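Local coordinates for protein aryl acylamidase (bacterium CSBL00001, PDB 4YJ6) that probably hydrolyses the amide bond of N-acylated arylamines, as an aryl acylamidase of the amidase signature family, at residues Gly199-Ile204 with Tyr221-Pro226; Trp113-Leu118 with Gly205-Lys210; His441-Val446 with Gly457-Gly462. All blocks are in the same frame, centred on the assembly; numbering follows the deposited sequence.

Contact 1: residues Gly199-Ile204 with Tyr221-Pro226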
loop_
_atom_site.group_PDB
_atom_site.type_symbol
_atom_site.label_atom_id
_atom_site.label_comp_id
_atom_site.label_asym_id
_atom_site.label_seq_id
_atom_site.Cartn_x
_atom_site.Cartn_y
_atom_site.Cartn_z
ATOM N N GLY A 199 4.243 -2.121 5.434
ATOM C CA GLY A 199 3.571 -1.174 4.558
ATOM C C GLY A 199 3.396 0.126 5.306
ATOM O O GLY A 199 2.704 0.139 6.329
ATOM N N PHE A 200 3.970 1.222 4.789
ATOM C CA PHE A 200 3.937 2.505 5.503
ATOM C C PHE A 200 2.981 3.494 4.826
ATOM O O PHE A 200 3.246 3.912 3.682
ATOM C CB PHE A 200 5.338 3.157 5.589
ATOM C CG PHE A 200 5.369 4.307 6.560
ATOM C CD1 PHE A 200 5.644 4.073 7.902
ATOM C CD2 PHE A 200 5.075 5.593 6.155
ATOM C CE1 PHE A 200 5.643 5.111 8.832
ATOM C CE2 PHE A 200 5.073 6.645 7.068
ATOM C CZ PHE A 200 5.338 6.394 8.416
ATOM N N GLN A 201 1.900 3.863 5.526
ATOM C CA GLN A 201 0.896 4.822 5.030
ATOM C C GLN A 201 1.126 6.163 5.750
ATOM O O GLN A 201 0.831 6.298 6.947
ATOM C CB GLN A 201 -0.538 4.283 5.270
ATOM C CG GLN A 201 -1.666 5.330 4.972
ATOM C CD GLN A 201 -2.291 5.808 6.260
ATOM O OE1 GLN A 201 -2.792 4.989 7.043
ATOM N NE2 GLN A 201 -2.247 7.112 6.515
ATOM N N PRO A 202 1.656 7.152 5.032
ATOM C CA PRO A 202 2.052 8.399 5.706
ATOM C C PRO A 202 0.873 9.263 6.125
ATOM O O PRO A 202 -0.256 9.083 5.635
ATOM C CB PRO A 202 2.868 9.171 4.610
ATOM C CG PRO A 202 2.961 8.269 3.442
ATOM C CD PRO A 202 1.905 7.186 3.580
ATOM N N SER A 203 1.142 10.241 6.996
ATOM C CA SER A 203 0.138 11.236 7.359
ATOM C C SER A 203 -0.394 11.913 6.115
ATOM O O SER A 203 0.376 12.151 5.185
ATOM C CB SER A 203 0.806 12.332 8.221
ATOM O OG SER A 203 1.252 11.783 9.453
ATOM N N ILE A 204 -1.659 12.352 6.127
ATOM C CA ILE A 204 -2.120 13.136 4.985
ATOM C C ILE A 204 -1.222 14.398 4.838
ATOM O O ILE A 204 -0.881 15.084 5.811
ATOM C CB ILE A 204 -3.661 13.459 5.079
ATOM C CG1 ILE A 204 -4.129 14.224 3.819
ATOM C CG2 ILE A 204 -3.973 14.313 6.350
ATOM C CD1 ILE A 204 -4.036 13.379 2.459
ATOM N N TYR A 221 -9.121 10.239 2.196
ATOM C CA TYR A 221 -7.721 10.594 1.991
ATOM C C TYR A 221 -7.020 9.500 1.162
ATOM O O TYR A 221 -7.176 8.311 1.442
ATOM C CB TYR A 221 -7.028 10.722 3.348
ATOM C CG TYR A 221 -7.415 11.899 4.206
ATOM C CD1 TYR A 221 -7.365 13.194 3.714
ATOM C CD2 TYR A 221 -7.799 11.712 5.541
ATOM C CE1 TYR A 221 -7.678 14.283 4.526
ATOM C CE2 TYR A 221 -8.092 12.801 6.359
ATOM C CZ TYR A 221 -8.030 14.079 5.837
ATOM O OH TYR A 221 -8.301 15.159 6.638
ATOM N N LEU A 222 -6.183 9.919 0.210
ATOM C CA LEU A 222 -5.443 8.996 -0.654
ATOM C C LEU A 222 -3.958 9.224 -0.422
ATOM O O LEU A 222 -3.515 10.383 -0.300
ATOM C CB LEU A 222 -5.715 9.294 -2.138
ATOM C CG LEU A 222 -7.208 9.353 -2.514
ATOM C CD1 LEU A 222 -7.368 9.679 -4.043
ATOM C CD2 LEU A 222 -7.889 8.015 -2.192
ATOM N N TYR A 223 -3.198 8.137 -0.402
ATOM C CA TYR A 223 -1.782 8.206 -0.102
ATOM C C TYR A 223 -0.954 7.367 -1.061
ATOM O O TYR A 223 -1.401 6.300 -1.520
ATOM C CB TYR A 223 -1.544 7.555 1.264
ATOM C CG TYR A 223 -2.449 8.014 2.386
ATOM C CD1 TYR A 223 -2.165 9.210 3.082
ATOM C CD2 TYR A 223 -3.552 7.256 2.778
ATOM C CE1 TYR A 223 -2.966 9.637 4.144
ATOM C CE2 TYR A 223 -4.374 7.698 3.870
ATOM C CZ TYR A 223 -4.060 8.884 4.517
ATOM O OH TYR A 223 -4.814 9.313 5.585
ATOM N N GLU A 224 0.278 7.814 -1.338
ATOM C CA GLU A 224 1.294 6.919 -1.917
ATOM C C GLU A 224 2.345 6.624 -0.864
ATOM O O GLU A 224 2.666 7.487 -0.030
ATOM C CB GLU A 224 1.962 7.580 -3.137
ATOM C CG GLU A 224 0.927 7.886 -4.264
ATOM C CD GLU A 224 1.516 8.000 -5.657
ATOM O OE1 GLU A 224 2.526 7.337 -5.974
ATOM O OE2 GLU A 224 0.931 8.781 -6.450
ATOM N N GLY A 225 2.880 5.412 -0.875
ATOM C CA GLY A 225 3.908 5.072 0.095
ATOM C C GLY A 225 4.555 3.740 -0.234
ATOM O O GLY A 225 4.129 3.049 -1.141
ATOM N N PRO A 226 5.593 3.390 0.523
ATOM C CA PRO A 226 6.426 2.222 0.252
ATOM C C PRO A 226 5.946 0.941 0.937
ATOM O O PRO A 226 5.414 0.994 2.051
ATOM C CB PRO A 226 7.775 2.641 0.816
ATOM C CG PRO A 226 7.398 3.446 2.039
ATOM C CD PRO A 226 6.118 4.196 1.630
#
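Q201 lies over one face of the Y223 ring. Its CB leads to CG, which sits 3.8 Å from the centroid of the Y223 ring in a CH-pi contact. CG stands opposite the backbone N (chi1 171°), and the chain then bends at chi2. CD lies over the ring, nearest CE2 of Y223. At the tip, NE2 hangs 3.2 Å from CZ of Y223, with amide and ring planes 31° apart. NE2 also bonds P202 O at 2.9 Å, from above the carbonyl plane, and H441 O. OE1 bonds the hydroxyls of S443 and T436. The amide is therefore gripped at both ends and its rotation is fixed. Y223 OH is tied to T436 O.

Further along, I204 crosses Y221 at about a right angle. I204 CB makes a CH-pi contact over one face of Y221, and I204 CG1 reaches Y221 CD1 at 3.4 Å. At the other end, F200 N bonds P226 O at 3.1 Å in a nearly straight line (178°). P226 CG rests on F200 CB.

Strands 198-201 and 223-228 run antiparallel here. They are neighbours in the mixed eight-stranded sheet, close to its edge strand 178-183.

Contact 2: residues Trp113-Leu118 with Gly205-Lys210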
loop_
_atom_site.group_PDB
_atom_site.type_symbol
_atom_site.label_atom_id
_atom_site.label_comp_id
_atom_site.label_asym_id
_atom_site.label_seq_id
_atom_site.Cartn_x
_atom_site.Cartn_y
_atom_site.Cartn_z
ATOM N N TRP A 113 3.043 13.208 -14.005
ATOM C CA TRP A 113 3.665 12.168 -13.167
ATOM C C TRP A 113 2.861 11.898 -11.926
ATOM O O TRP A 113 2.334 12.827 -11.316
ATOM C CB TRP A 113 5.040 12.606 -12.680
ATOM C CG TRP A 113 6.088 12.707 -13.741
ATOM C CD1 TRP A 113 6.253 13.717 -14.655
ATOM C CD2 TRP A 113 7.146 11.766 -13.981
ATOM N NE1 TRP A 113 7.352 13.450 -15.452
ATOM C CE2 TRP A 113 7.926 12.275 -15.048
ATOM C CE3 TRP A 113 7.533 10.564 -13.371
ATOM C CZ2 TRP A 113 9.045 11.608 -15.532
ATOM C CZ3 TRP A 113 8.653 9.913 -13.840
ATOM C CH2 TRP A 113 9.389 10.426 -14.931
ATOM N N SER A 114 2.799 10.632 -11.519
ATOM C CA SER A 114 2.343 10.327 -10.158
ATOM C C SER A 114 3.574 10.320 -9.247
ATOM O O SER A 114 4.710 10.294 -9.719
ATOM C CB SER A 114 1.551 9.038 -10.118
ATOM O OG SER A 114 2.254 7.990 -10.703
ATOM N N THR A 115 3.362 10.368 -7.933
ATOM C CA THR A 115 4.459 10.763 -7.034
ATOM C C THR A 115 5.563 9.735 -6.930
ATOM O O THR A 115 6.740 10.084 -6.964
ATOM C CB THR A 115 3.901 11.021 -5.643
ATOM O OG1 THR A 115 2.928 12.068 -5.764
ATOM C CG2 THR A 115 5.055 11.434 -4.673
ATOM N N TYR A 116 5.211 8.472 -6.762
ATOM C CA TYR A 116 6.254 7.463 -6.540
ATOM C C TYR A 116 7.297 7.409 -7.707
ATOM O O TYR A 116 8.468 7.522 -7.444
ATOM C CB TYR A 116 5.611 6.104 -6.271
ATOM C CG TYR A 116 6.584 5.050 -5.865
ATOM C CD1 TYR A 116 6.917 4.889 -4.510
ATOM C CD2 TYR A 116 7.121 4.173 -6.804
ATOM C CE1 TYR A 116 7.792 3.924 -4.107
ATOM C CE2 TYR A 116 8.004 3.169 -6.395
ATOM C CZ TYR A 116 8.315 3.058 -5.041
ATOM O OH TYR A 116 9.174 2.086 -4.608
ATOM N N PRO A 117 6.861 7.236 -8.975
ATOM C CA PRO A 117 7.884 7.176 -10.047
ATOM C C PRO A 117 8.719 8.465 -10.157
ATOM O O PRO A 117 9.931 8.399 -10.359
ATOM C CB PRO A 117 7.058 6.910 -11.313
ATOM C CG PRO A 117 5.652 7.430 -11.020
ATOM C CD PRO A 117 5.486 7.036 -9.501
ATOM N N LEU A 118 8.074 9.616 -9.973
ATOM C CA LEU A 118 8.756 10.898 -10.085
ATOM C C LEU A 118 9.837 10.992 -9.014
ATOM O O LEU A 118 11.013 11.228 -9.324
ATOM C CB LEU A 118 7.755 12.043 -9.916
ATOM C CG LEU A 118 8.410 13.427 -9.906
ATOM C CD1 LEU A 118 8.995 13.745 -11.284
ATOM C CD2 LEU A 118 7.409 14.482 -9.485
ATOM N N GLY A 205 -0.853 14.696 3.587
ATOM C CA GLY A 205 0.020 15.838 3.296
ATOM C C GLY A 205 1.503 15.570 3.398
ATOM O O GLY A 205 2.294 16.434 3.022
ATOM N N ARG A 206 1.899 14.422 3.935
ATOM C CA ARG A 206 3.316 14.099 4.108
ATOM C C ARG A 206 3.986 13.788 2.767
ATOM O O ARG A 206 5.065 14.291 2.481
ATOM C CB ARG A 206 3.450 12.888 5.069
ATOM C CG ARG A 206 4.904 12.495 5.381
ATOM C CD ARG A 206 5.615 13.602 6.178
ATOM N NE ARG A 206 5.035 13.688 7.510
ATOM C CZ ARG A 206 4.978 14.800 8.252
ATOM N NH1 ARG A 206 5.430 15.963 7.811
ATOM N NH2 ARG A 206 4.459 14.731 9.484
ATOM N N VAL A 207 3.350 12.954 1.958
ATOM C CA VAL A 207 3.821 12.665 0.576
ATOM C C VAL A 207 2.810 13.274 -0.397
ATOM O O VAL A 207 1.594 13.100 -0.243
ATOM C CB VAL A 207 3.867 11.122 0.362
ATOM C CG1 VAL A 207 4.257 10.735 -1.100
ATOM C CG2 VAL A 207 4.825 10.490 1.351
ATOM N N PRO A 208 3.277 14.020 -1.395
ATOM C CA PRO A 208 2.316 14.661 -2.304
ATOM C C PRO A 208 1.408 13.640 -2.977
ATOM O O PRO A 208 1.862 12.530 -3.293
ATOM C CB PRO A 208 3.215 15.324 -3.390
ATOM C CG PRO A 208 4.589 15.439 -2.776
ATOM C CD PRO A 208 4.696 14.327 -1.715
ATOM N N PHE A 209 0.137 13.984 -3.172
ATOM C CA PHE A 209 -0.747 13.159 -3.982
ATOM C C PHE A 209 -1.388 14.076 -5.006
ATOM O O PHE A 209 -1.961 15.097 -4.623
ATOM C CB PHE A 209 -1.854 12.509 -3.118
ATOM C CG PHE A 209 -2.526 11.366 -3.834
ATOM C CD1 PHE A 209 -3.469 11.616 -4.819
ATOM C CD2 PHE A 209 -2.141 10.062 -3.575
ATOM C CE1 PHE A 209 -4.057 10.564 -5.535
ATOM C CE2 PHE A 209 -2.726 8.979 -4.275
ATOM C CZ PHE A 209 -3.693 9.240 -5.258
ATOM N N LYS A 210 -1.248 13.741 -6.291
ATOM C CA LYS A 210 -1.764 14.599 -7.355
ATOM C C LYS A 210 -3.081 14.025 -7.837
ATOM O O LYS A 210 -3.109 12.948 -8.467
ATOM C CB LYS A 210 -0.735 14.675 -8.506
ATOM C CG LYS A 210 -1.242 15.533 -9.672
ATOM C CD LYS A 210 -0.229 15.735 -10.827
ATOM C CE LYS A 210 1.052 16.428 -10.352
ATOM N NZ LYS A 210 0.867 17.842 -9.815
HETATM O O HOH W 1 0.121 11.115 -7.180
#
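W113 meets K210 through its backbone O, while its indole turns away from the loop 205-210. One face of the indole carries L118 CD1 from its own segment, 3.8 Å above the plane and toward the rim. W113 also packs on K90 and P91. One face of the F209 ring has water 1 over its centre, 4.2 Å above the plane.

T115 carries the contact with its two branches. OG1 donates to P208 O at 2.7 Å. It comes from above the carbonyl plane, 58° out of it, and so does not use a lone pair direction. CG2 takes the other branch, opposite the backbone N (chi1 of OG1 is -59°), and meets V207 CG1 at 3.7 Å. The polar and apolar branches of T115 thus address successive residues of the loop.

Water 1 closes a bridge. It donates to T115 OG1 at 3.3 Å and accepts from K210 N at 3.1 Å. The extended first two torsions of K210 carry its CD to 3.9 Å from W113 O, and the chain bends only after that. The E224 carboxylate accepts hydrogen bonds from the backbone N-H of T115 and Y116, and D248 accepts one from F209 N.

The amino end of helix 115-122 would probably stabilise the negative charge of E224. The T115 hydroxyl both gives and accepts a hydrogen bond, joining the helix start to the loop.

Contact 3: residues His441-Val446 with Gly457-Gly462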
loop_
_atom_site.group_PDB
_atom_site.type_symbol
_atom_site.label_atom_id
_atom_site.label_comp_id
_atom_site.label_asym_id
_atom_site.label_seq_id
_atom_site.Cartn_x
_atom_site.Cartn_y
_atom_site.Cartn_z
ATOM N N HIS A 441 -4.613 9.923 9.864
ATOM C CA HIS A 441 -3.480 9.534 10.726
ATOM C C HIS A 441 -2.510 8.643 9.998
ATOM O O HIS A 441 -2.930 7.824 9.209
ATOM C CB HIS A 441 -4.039 8.747 11.930
ATOM C CG HIS A 441 -4.893 9.580 12.817
ATOM N ND1 HIS A 441 -6.173 9.982 12.468
ATOM C CD2 HIS A 441 -4.632 10.145 14.021
ATOM C CE1 HIS A 441 -6.651 10.751 13.424
ATOM N NE2 HIS A 441 -5.735 10.878 14.373
ATOM N N PRO A 442 -1.210 8.790 10.268
ATOM C CA PRO A 442 -0.216 7.879 9.697
ATOM C C PRO A 442 -0.352 6.473 10.333
ATOM O O PRO A 442 -0.653 6.407 11.520
ATOM C CB PRO A 442 1.108 8.509 10.131
ATOM C CG PRO A 442 0.796 9.204 11.489
ATOM C CD PRO A 442 -0.618 9.773 11.208
ATOM N N SER A 443 -0.101 5.403 9.585
ATOM C CA SER A 443 -0.107 4.080 10.178
ATOM C C SER A 443 0.765 3.153 9.344
ATOM O O SER A 443 1.009 3.422 8.168
ATOM C CB SER A 443 -1.545 3.522 10.269
ATOM O OG SER A 443 -2.105 3.266 8.981
ATOM N N ALA A 444 1.213 2.059 9.948
ATOM C CA ALA A 444 1.996 1.093 9.184
ATOM C C ALA A 444 1.565 -0.300 9.589
ATOM O O ALA A 444 1.283 -0.544 10.751
ATOM C CB ALA A 444 3.497 1.289 9.454
ATOM N N SER A 445 1.518 -1.204 8.621
ATOM C CA SER A 445 1.283 -2.607 8.930
ATOM C C SER A 445 2.636 -3.285 9.178
ATOM O O SER A 445 3.488 -3.296 8.293
ATOM C CB SER A 445 0.535 -3.317 7.813
ATOM O OG SER A 445 0.276 -4.674 8.213
ATOM N N VAL A 446 2.804 -3.855 10.375
ATOM C CA VAL A 446 3.994 -4.635 10.728
ATOM C C VAL A 446 3.668 -6.136 10.775
ATOM O O VAL A 446 2.675 -6.548 11.373
ATOM C CB VAL A 446 4.625 -4.231 12.108
ATOM C CG1 VAL A 446 5.167 -2.805 12.037
ATOM C CG2 VAL A 446 3.626 -4.328 13.282
ATOM N N GLY A 457 -0.936 -9.127 9.797
ATOM C CA GLY A 457 -0.308 -7.903 10.237
ATOM C C GLY A 457 -0.937 -7.210 11.431
ATOM O O GLY A 457 -2.132 -7.371 11.731
HETATM N N MSE A 458 -0.107 -6.436 12.125
HETATM C CA MSE A 458 -0.608 -5.517 13.141
HETATM C C MSE A 458 -0.436 -4.077 12.672
HETATM O O MSE A 458 0.602 -3.728 12.120
HETATM C CB MSE A 458 0.182 -5.695 14.425
HETATM C CG MSE A 458 -0.058 -4.551 15.358
HETATM SE SE MSE A 458 0.757 -5.059 17.062
HETATM C CE MSE A 458 2.571 -4.759 16.586
ATOM N N LEU A 459 -1.473 -3.256 12.849
ATOM C CA LEU A 459 -1.388 -1.852 12.430
ATOM C C LEU A 459 -0.950 -1.014 13.611
ATOM O O LEU A 459 -1.489 -1.138 14.711
ATOM C CB LEU A 459 -2.765 -1.371 11.967
ATOM C CG LEU A 459 -2.706 -0.028 11.207
ATOM C CD1 LEU A 459 -1.975 -0.266 9.863
ATOM C CD2 LEU A 459 -4.119 0.499 10.944
ATOM N N ILE A 460 0.065 -0.187 13.389
ATOM C CA ILE A 460 0.482 0.801 14.357
ATOM C C ILE A 460 0.029 2.161 13.853
ATOM O O ILE A 460 0.429 2.576 12.757
ATOM C CB ILE A 460 2.025 0.796 14.459
ATOM C CG1 ILE A 460 2.524 -0.601 14.879
ATOM C CG2 ILE A 460 2.544 1.930 15.401
ATOM C CD1 ILE A 460 4.069 -0.712 15.000
ATOM N N ILE A 461 -0.805 2.848 14.632
ATOM C CA ILE A 461 -1.320 4.153 14.218
ATOM C C ILE A 461 -0.730 5.249 15.107
ATOM O O ILE A 461 -0.711 5.103 16.352
ATOM C CB ILE A 461 -2.875 4.185 14.345
ATOM C CG1 ILE A 461 -3.519 2.994 13.604
ATOM C CG2 ILE A 461 -3.424 5.545 13.822
ATOM C CD1 ILE A 461 -5.108 2.943 13.736
ATOM N N GLY A 462 -0.259 6.350 14.497
ATOM C CA GLY A 462 0.178 7.495 15.277
ATOM C C GLY A 462 -0.810 8.631 15.234
ATOM O O GLY A 462 -1.773 8.613 14.459
#
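V446 and M458, a selenomethionine, run alongside each other on the same face of the sheet. CG2 of V446 meets CE of M458 at 3.5 Å, a tight contact. The M458 chain is extended until it bends at chi3 (76°), and this turns CE back onto V446. CG1 of V446 reaches CD1 of I460 at 3.8 Å, with the two side chains crossing at about a right angle. A444 shares this face.

The other face holds S443, S445, L459 and I461. L459 CD1 leans across to A444 O at 3.4 Å and to S443 OG at 3.6 Å. The S443 hydroxyl bonds OE1 of Q201, and that of S445 bonds T399. G462 O lies in the plane of the H441 ring, 3.3 Å from its carbon CD2. This buried O has no hydrogen-bond partner in the model. H441 ND1 is bonded to S439 OG.

A444-I460 and V446-M458 are hydrogen-bonded pairs. S443-I461 and S445-L459 are non-hydrogen-bonded pairs. The V446 N to M458 O bond is 2.8 Å. G462 N adds a bond to P442 O.

Outside this shell, helix 467-480 packs on A444, V446, M458 and I460. Helix 284-299 also covers M458 and I460. Helix 368-389 packs on I461 of the other face and on H441. The result is an antiparallel beta hairpin, 443-451 with 454-462, buried between helices in the central sheet of the amidase signature fold.

How the contacts relate
Contacts 1 and 3 belong to one mixed sheet. Strands 198-201 and 443-451 are neighbours in it, so the order runs 223-228, 198-201, 443-451, 454-462. Their centres are 11 Å apart. The side chain of Q201 reaches from one into the other. Contact 2 lies outside the sheet, with its centre 10 Å from contact 1 and 20 Å from contact 3, which it does not touch. E224 on strand 223-228 links it to contact 1. Along the chain segment 113-118 comes first. Contacts 1 and 2 then interleave, because the loop 205-210 falls between the strands of contact 1. Contact 3 follows both. Contacts 1 and 3 are buried, while contact 2 ties the partly exposed start of helix 115-122 to the sheet.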